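Local structure of hexokinase (Schistosoma mansoni, 1BDG) at residues L291-V295 / V370-A374; L328-D334 / R364-E368. The protein phosphorylates glucose and other hexoses at the 6-hydroxyl with ATP as phosphate donor, the first step of glycolysis. One frame throughout, in Å; residues are numbered along the deposited sequence.

Interaction 1. Residues L291-V295 / V370-A374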
ATOM      1  N   LEU A 291       4.252  -7.007   7.794  1.00 16.02           N
ATOM      2  CA  LEU A 291       5.037  -8.228   7.620  1.00 15.02           C
ATOM      3  C   LEU A 291       6.108  -8.461   8.669  1.00 18.15           C
ATOM      4  O   LEU A 291       6.363  -9.597   9.034  1.00 20.25           O
ATOM      5  CB  LEU A 291       5.636  -8.327   6.223  1.00 14.25           C
ATOM      6  CG  LEU A 291       4.656  -8.537   5.072  1.00 12.75           C
ATOM      7  CD1 LEU A 291       5.393  -8.848   3.813  1.00 10.92           C
ATOM      8  CD2 LEU A 291       3.714  -9.650   5.405  1.00 13.16           C
ATOM      9  N   GLY A 292       6.739  -7.402   9.157  1.00 19.15           N
ATOM     10  CA  GLY A 292       7.755  -7.572  10.181  1.00 19.76           C
ATOM     11  C   GLY A 292       7.107  -8.001  11.487  1.00 21.79           C
ATOM     12  O   GLY A 292       7.623  -8.840  12.227  1.00 23.78           O
ATOM     13  N   GLU A 293       5.921  -7.475  11.740  1.00 22.09           N
ATOM     14  CA  GLU A 293       5.208  -7.784  12.960  1.00 21.44           C
ATOM     15  C   GLU A 293       4.826  -9.258  12.957  1.00 22.25           C
ATOM     16  O   GLU A 293       4.759  -9.887  14.020  1.00 24.86           O
ATOM     17  CB  GLU A 293       3.990  -6.862  13.086  1.00 19.54           C
ATOM     18  CG  GLU A 293       3.366  -6.737  14.490  1.00 22.43           C
ATOM     19  CD  GLU A 293       4.325  -6.278  15.615  1.00 24.06           C
ATOM     20  OE1 GLU A 293       5.542  -6.071  15.377  1.00 23.00           O
ATOM     21  OE2 GLU A 293       3.847  -6.157  16.766  1.00 19.62           O
ATOM     22  N   LEU A 294       4.646  -9.842  11.776  1.00 20.69           N
ATOM     23  CA  LEU A 294       4.275 -11.251  11.707  1.00 18.49           C
ATOM     24  C   LEU A 294       5.388 -12.147  12.230  1.00 19.99           C
ATOM     25  O   LEU A 294       5.122 -13.086  12.984  1.00 20.14           O
ATOM     26  CB  LEU A 294       3.871 -11.668  10.280  1.00 16.51           C
ATOM     27  CG  LEU A 294       2.367 -11.663   9.981  1.00 14.12           C
ATOM     28  CD1 LEU A 294       2.098 -11.966   8.533  1.00 11.73           C
ATOM     29  CD2 LEU A 294       1.666 -12.660  10.874  1.00 12.33           C
ATOM     30  N   VAL A 295       6.627 -11.864  11.824  1.00 20.36           N
ATOM     31  CA  VAL A 295       7.785 -12.645  12.267  1.00 17.25           C
ATOM     32  C   VAL A 295       8.028 -12.427  13.748  1.00 16.09           C
ATOM     33  O   VAL A 295       8.500 -13.321  14.425  1.00 16.25           O
ATOM     34  CB  VAL A 295       9.059 -12.284  11.518  1.00 18.01           C
ATOM     35  CG1 VAL A 295      10.169 -13.227  11.926  1.00 18.03           C
ATOM     36  CG2 VAL A 295       8.825 -12.343  10.017  1.00 18.08           C
ATOM     37  N   VAL A 370       6.789 -15.916   5.798  1.00 16.76           N
ATOM     38  CA  VAL A 370       5.971 -14.722   5.789  1.00 15.68           C
ATOM     39  C   VAL A 370       6.096 -13.911   4.516  1.00 15.43           C
ATOM     40  O   VAL A 370       5.102 -13.514   3.939  1.00 17.58           O
ATOM     41  CB  VAL A 370       6.298 -13.837   6.997  1.00 15.53           C
ATOM     42  CG1 VAL A 370       5.539 -12.512   6.926  1.00  9.58           C
ATOM     43  CG2 VAL A 370       5.970 -14.602   8.286  1.00 13.79           C
ATOM     44  N   VAL A 371       7.320 -13.686   4.068  1.00 16.99           N
ATOM     45  CA  VAL A 371       7.576 -12.888   2.873  1.00 17.83           C
ATOM     46  C   VAL A 371       7.171 -13.580   1.576  1.00 15.89           C
ATOM     47  O   VAL A 371       6.778 -12.911   0.619  1.00 14.46           O
ATOM     48  CB  VAL A 371       9.069 -12.415   2.838  1.00 20.05           C
ATOM     49  CG1 VAL A 371       9.629 -12.460   1.419  1.00 20.93           C
ATOM     50  CG2 VAL A 371       9.186 -11.008   3.438  1.00 17.86           C
ATOM     51  N   LYS A 372       7.252 -14.908   1.554  1.00 15.60           N
ATOM     52  CA  LYS A 372       6.882 -15.698   0.378  1.00 14.16           C
ATOM     53  C   LYS A 372       5.384 -15.619   0.097  1.00 13.83           C
ATOM     54  O   LYS A 372       4.960 -15.404  -1.042  1.00 13.27           O
ATOM     55  CB  LYS A 372       7.270 -17.153   0.585  1.00 15.17           C
ATOM     56  CG  LYS A 372       8.535 -17.584  -0.110  1.00 16.24           C
ATOM     57  CD  LYS A 372       8.351 -18.903  -0.878  1.00 17.48           C
ATOM     58  N   ARG A 373       4.586 -15.809   1.146  1.00 13.07           N
ATOM     59  CA  ARG A 373       3.134 -15.751   1.045  1.00 12.60           C
ATOM     60  C   ARG A 373       2.654 -14.333   0.740  1.00 14.95           C
ATOM     61  O   ARG A 373       1.620 -14.139   0.096  1.00 15.92           O
ATOM     62  CB  ARG A 373       2.513 -16.203   2.352  1.00 11.64           C
ATOM     63  CG  ARG A 373       1.002 -16.163   2.376  1.00 11.16           C
ATOM     64  CD  ARG A 373       0.485 -16.432   3.771  1.00 10.16           C
ATOM     65  NE  ARG A 373       0.827 -15.362   4.703  1.00  8.36           N
ATOM     66  CZ  ARG A 373       0.228 -15.175   5.873  1.00 11.57           C
ATOM     67  NH1 ARG A 373      -0.746 -15.984   6.269  1.00  9.54           N
ATOM     68  NH2 ARG A 373       0.593 -14.165   6.644  1.00 10.36           N
ATOM     69  N   ALA A 374       3.394 -13.346   1.235  1.00 16.05           N
ATOM     70  CA  ALA A 374       3.062 -11.950   1.029  1.00 15.21           C
ATOM     71  C   ALA A 374       3.040 -11.660  -0.456  1.00 16.39           C
ATOM     72  O   ALA A 374       2.008 -11.273  -1.004  1.00 16.30           O
ATOM     73  CB  ALA A 374       4.078 -11.090   1.716  1.00 15.89           C
TER
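The guanidinium of Arg373 meets Leu294 at its edge: methyl CD1 lies in the plane of the group, close to NH2, and the two side chains cross at about a right angle. The methyl offers no polar partner; NH1 forms a salt bridge with Asp267 on helix 265-272. The motif is a pair of helices packed obliquely, in a roughly antiparallel sense, in the predicted large subdomain of the hexokinase fold; the axes of the two short segments run 142° apart and come within 10.4 Å, and the 278 Å² buried between them is chiefly apolar. Val370 lies at the middle. With CG1 anti to its backbone N (chi1 174°), that methyl reaches Leu291 CD2 at 3.7 Å and Leu294 CD1 at 3.8 Å, while its CG2 faces Val295 CG2 at 4.0 Å. Leu291 and Val370 run alongside in opposite senses, and the end of Leu291 reaches Ala374, one turn beyond Val370. Leu402, assigned by similarity to the ATP site, also packs near Leu291, which places this contact close to the probable nucleotide site. Ala374 CB meets the end of the leucine, nearer Leu291 CD1 than Leu291 CD2, the latter at 4.0 Å.

Interaction 2. Residues L328-D334 / R364-E368; sequences LTDVERD and RYACE
Leu328, a residue of the ATP site by similarity, begins the contact by directing its CD2 methyl at the sulfur of Cys367. One helical turn later Val331 approaches the same sulfur, its CG1 lying 3.6 Å from Cys367 SG and also against the aliphatic CG of Arg364. Val331 to Asp334 form a type I beta turn, whose residues meet one face and the edge of the Arg364 guanidinium. Val331 O sits 3.6 Å above the plane of that group, over its centre. Glu332 bends at chi2 (-69°) to bring OE2 back to Arg364 NH1, a 3.1 Å salt bridge; NH1 meets OE2 from above the carboxylate plane, and the two planes stand 83° apart. Asp334 O takes two hydrogen bonds in the guanidinium plane, from Arg364 NH2 at 2.8 Å and Arg364 NE at 3.1 Å; NH2 lies in the carbonyl plane, on a lone pair, and NE is tilted 33° from it. The Asp334 carboxylate instead turns to Thr342 on helix 340-349. Three nitrogens bonded to two residues should fix the guanidinium's rotation, and the carbonyls with Glu332 probably favour its positive charge. Arg364 thus makes the polar tie between turn and helix 357-389, beside the apolar contacts at Cys367.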
ATOM      1  N   LEU A 328      13.633  -7.780   7.308  1.00 18.71           N
ATOM      2  CA  LEU A 328      13.289  -8.893   6.430  1.00 19.00           C
ATOM      3  C   LEU A 328      13.936  -8.805   5.045  1.00 20.07           C
ATOM      4  O   LEU A 328      13.876  -9.736   4.238  1.00 18.39           O
ATOM      5  CB  LEU A 328      11.775  -9.027   6.319  1.00 17.72           C
ATOM      6  CG  LEU A 328      10.979  -9.094   7.631  1.00 17.52           C
ATOM      7  CD1 LEU A 328       9.636  -9.794   7.346  1.00 15.13           C
ATOM      8  CD2 LEU A 328      11.750  -9.828   8.730  1.00 11.55           C
ATOM      9  N   THR A 329      14.534  -7.655   4.779  1.00 22.23           N
ATOM     10  CA  THR A 329      15.222  -7.381   3.537  1.00 23.38           C
ATOM     11  C   THR A 329      16.585  -8.076   3.578  1.00 23.88           C
ATOM     12  O   THR A 329      16.810  -9.034   2.836  1.00 24.24           O
ATOM     13  CB  THR A 329      15.409  -5.849   3.366  1.00 24.40           C
ATOM     14  OG1 THR A 329      14.139  -5.238   3.090  1.00 25.91           O
ATOM     15  CG2 THR A 329      16.398  -5.525   2.264  1.00 26.26           C
ATOM     16  N   ASP A 330      17.464  -7.652   4.485  1.00 24.35           N
ATOM     17  CA  ASP A 330      18.793  -8.255   4.561  1.00 25.06           C
ATOM     18  C   ASP A 330      18.717  -9.762   4.791  1.00 24.04           C
ATOM     19  O   ASP A 330      19.375 -10.554   4.097  1.00 23.57           O
ATOM     20  CB  ASP A 330      19.640  -7.584   5.646  1.00 27.29           C
ATOM     21  CG  ASP A 330      20.064  -6.162   5.274  1.00 31.32           C
ATOM     22  OD1 ASP A 330      19.936  -5.791   4.073  1.00 33.55           O
ATOM     23  OD2 ASP A 330      20.530  -5.418   6.187  1.00 30.83           O
ATOM     24  N   VAL A 331      17.849 -10.154   5.718  1.00 22.82           N
ATOM     25  CA  VAL A 331      17.662 -11.556   6.068  1.00 20.54           C
ATOM     26  C   VAL A 331      17.440 -12.455   4.853  1.00 20.50           C
ATOM     27  O   VAL A 331      17.889 -13.597   4.845  1.00 20.29           O
ATOM     28  CB  VAL A 331      16.481 -11.713   7.020  1.00 20.74           C
ATOM     29  CG1 VAL A 331      16.353 -13.145   7.456  1.00 19.85           C
ATOM     30  CG2 VAL A 331      16.658 -10.799   8.217  1.00 20.19           C
ATOM     31  N   GLU A 332      16.788 -11.912   3.823  1.00 21.27           N
ATOM     32  CA  GLU A 332      16.467 -12.629   2.584  1.00 23.09           C
ATOM     33  C   GLU A 332      17.625 -12.976   1.637  1.00 23.55           C
ATOM     34  O   GLU A 332      17.490 -13.885   0.805  1.00 22.51           O
ATOM     35  CB  GLU A 332      15.389 -11.874   1.811  1.00 23.87           C
ATOM     36  CG  GLU A 332      13.985 -12.364   2.102  1.00 26.26           C
ATOM     37  CD  GLU A 332      13.742 -13.764   1.550  1.00 29.27           C
ATOM     38  OE1 GLU A 332      13.867 -13.943   0.313  1.00 32.13           O
ATOM     39  OE2 GLU A 332      13.449 -14.692   2.340  1.00 29.89           O
ATOM     40  N   ARG A 333      18.758 -12.279   1.778  1.00 25.33           N
ATOM     41  CA  ARG A 333      19.950 -12.520   0.946  1.00 25.77           C
ATOM     42  C   ARG A 333      20.822 -13.670   1.480  1.00 26.24           C
ATOM     43  O   ARG A 333      21.925 -13.910   0.977  1.00 26.55           O
ATOM     44  CB  ARG A 333      20.810 -11.249   0.867  1.00 24.45           C
ATOM     45  CG  ARG A 333      20.022  -9.979   0.556  1.00 24.29           C
ATOM     46  CD  ARG A 333      20.849  -8.713   0.776  1.00 24.43           C
ATOM     47  NE  ARG A 333      20.008  -7.513   0.732  1.00 26.74           N
ATOM     48  CZ  ARG A 333      19.386  -7.071  -0.361  1.00 26.07           C
ATOM     49  NH1 ARG A 333      19.529  -7.709  -1.517  1.00 26.81           N
ATOM     50  NH2 ARG A 333      18.638  -5.981  -0.310  1.00 26.10           N
ATOM     51  N   ASP A 334      20.326 -14.389   2.481  1.00 28.37           N
ATOM     52  CA  ASP A 334      21.087 -15.486   3.073  1.00 31.45           C
ATOM     53  C   ASP A 334      21.039 -16.835   2.344  1.00 32.77           C
ATOM     54  O   ASP A 334      19.960 -17.404   2.119  1.00 32.58           O
ATOM     55  CB  ASP A 334      20.667 -15.694   4.540  1.00 31.55           C
ATOM     56  CG  ASP A 334      21.539 -14.922   5.524  1.00 31.38           C
ATOM     57  OD1 ASP A 334      22.717 -14.614   5.190  1.00 31.45           O
ATOM     58  OD2 ASP A 334      21.052 -14.655   6.647  1.00 28.30           O
ATOM     59  N   ARG A 364      15.264 -17.250  10.020  1.00 19.77           N
ATOM     60  CA  ARG A 364      15.290 -16.960   8.577  1.00 19.91           C
ATOM     61  C   ARG A 364      14.149 -17.712   7.875  1.00 19.21           C
ATOM     62  O   ARG A 364      13.628 -17.277   6.854  1.00 19.50           O
ATOM     63  CB  ARG A 364      16.640 -17.351   7.951  1.00 19.56           C
ATOM     64  CG  ARG A 364      16.884 -16.781   6.552  1.00 21.97           C
ATOM     65  CD  ARG A 364      17.287 -17.877   5.573  1.00 25.30           C
ATOM     66  NE  ARG A 364      17.686 -17.393   4.247  1.00 28.16           N
ATOM     67  CZ  ARG A 364      16.879 -16.772   3.380  1.00 29.73           C
ATOM     68  NH1 ARG A 364      15.602 -16.533   3.693  1.00 26.33           N
ATOM     69  NH2 ARG A 364      17.346 -16.411   2.177  1.00 27.55           N
ATOM     70  N   TYR A 365      13.758 -18.845   8.438  1.00 18.99           N
ATOM     71  CA  TYR A 365      12.674 -19.628   7.872  1.00 17.62           C
ATOM     72  C   TYR A 365      11.363 -18.890   8.157  1.00 18.33           C
ATOM     73  O   TYR A 365      10.488 -18.797   7.296  1.00 20.33           O
ATOM     74  CB  TYR A 365      12.668 -21.020   8.497  1.00 17.99           C
ATOM     75  CG  TYR A 365      11.649 -21.962   7.915  1.00 16.39           C
ATOM     76  CD1 TYR A 365      11.837 -22.536   6.663  1.00 15.15           C
ATOM     77  CD2 TYR A 365      10.505 -22.302   8.637  1.00 16.30           C
ATOM     78  CE1 TYR A 365      10.910 -23.431   6.144  1.00 18.01           C
ATOM     79  CE2 TYR A 365       9.571 -23.190   8.132  1.00 17.53           C
ATOM     80  CZ  TYR A 365       9.777 -23.755   6.889  1.00 19.63           C
ATOM     81  OH  TYR A 365       8.867 -24.660   6.410  1.00 20.17           O
ATOM     82  N   ALA A 366      11.239 -18.336   9.357  1.00 16.94           N
ATOM     83  CA  ALA A 366      10.045 -17.589   9.708  1.00 16.21           C
ATOM     84  C   ALA A 366       9.868 -16.418   8.730  1.00 16.10           C
ATOM     85  O   ALA A 366       8.778 -16.217   8.212  1.00 17.26           O
ATOM     86  CB  ALA A 366      10.122 -17.115  11.161  1.00 14.59           C
ATOM     87  N   CYS A 367      10.951 -15.693   8.437  1.00 16.39           N
ATOM     88  CA  CYS A 367      10.937 -14.568   7.482  1.00 17.40           C
ATOM     89  C   CYS A 367      10.493 -15.028   6.091  1.00 17.76           C
ATOM     90  O   CYS A 367       9.553 -14.480   5.523  1.00 17.17           O
ATOM     91  CB  CYS A 367      12.331 -13.934   7.330  1.00 15.42           C
ATOM     92  SG  CYS A 367      12.934 -12.917   8.693  1.00 20.74           S
ATOM     93  N   GLU A 368      11.238 -15.982   5.528  1.00 18.93           N
ATOM     94  CA  GLU A 368      10.958 -16.569   4.217  1.00 19.08           C
ATOM     95  C   GLU A 368       9.483 -16.971   4.070  1.00 19.04           C
ATOM     96  O   GLU A 368       8.861 -16.697   3.048  1.00 18.61           O
ATOM     97  CB  GLU A 368      11.849 -17.809   3.990  1.00 21.24           C
ATOM     98  CG  GLU A 368      11.484 -18.614   2.748  1.00 25.04           C
ATOM     99  CD  GLU A 368      12.070 -20.028   2.738  1.00 28.00           C
ATOM    100  OE1 GLU A 368      11.594 -20.898   3.509  1.00 27.52           O
ATOM    101  OE2 GLU A 368      12.989 -20.283   1.927  1.00 29.56           O
TER

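From the N terminus, the chain first passes through 291-295 on helix 288-304, then 328-334 on helix 327-331 and the turn after it, and finally helix 357-389, which supplies the second partner of both contacts. Residues 364-368 close the shorter loop in interaction 2; two residues further on, 370-374 close the longer one in interaction 1. Interaction 2 is therefore nested inside interaction 1, without crossing. The centres lie 10 Å apart, and the two contacts touch: Leu328 CD1 is 3.8 Å from Val295 CG2, and Val295 CG1 reaches Ala366 CB at 4.0 Å. Three helical parts of the predicted large subdomain are thus joined beside residues assigned by similarity to ATP binding.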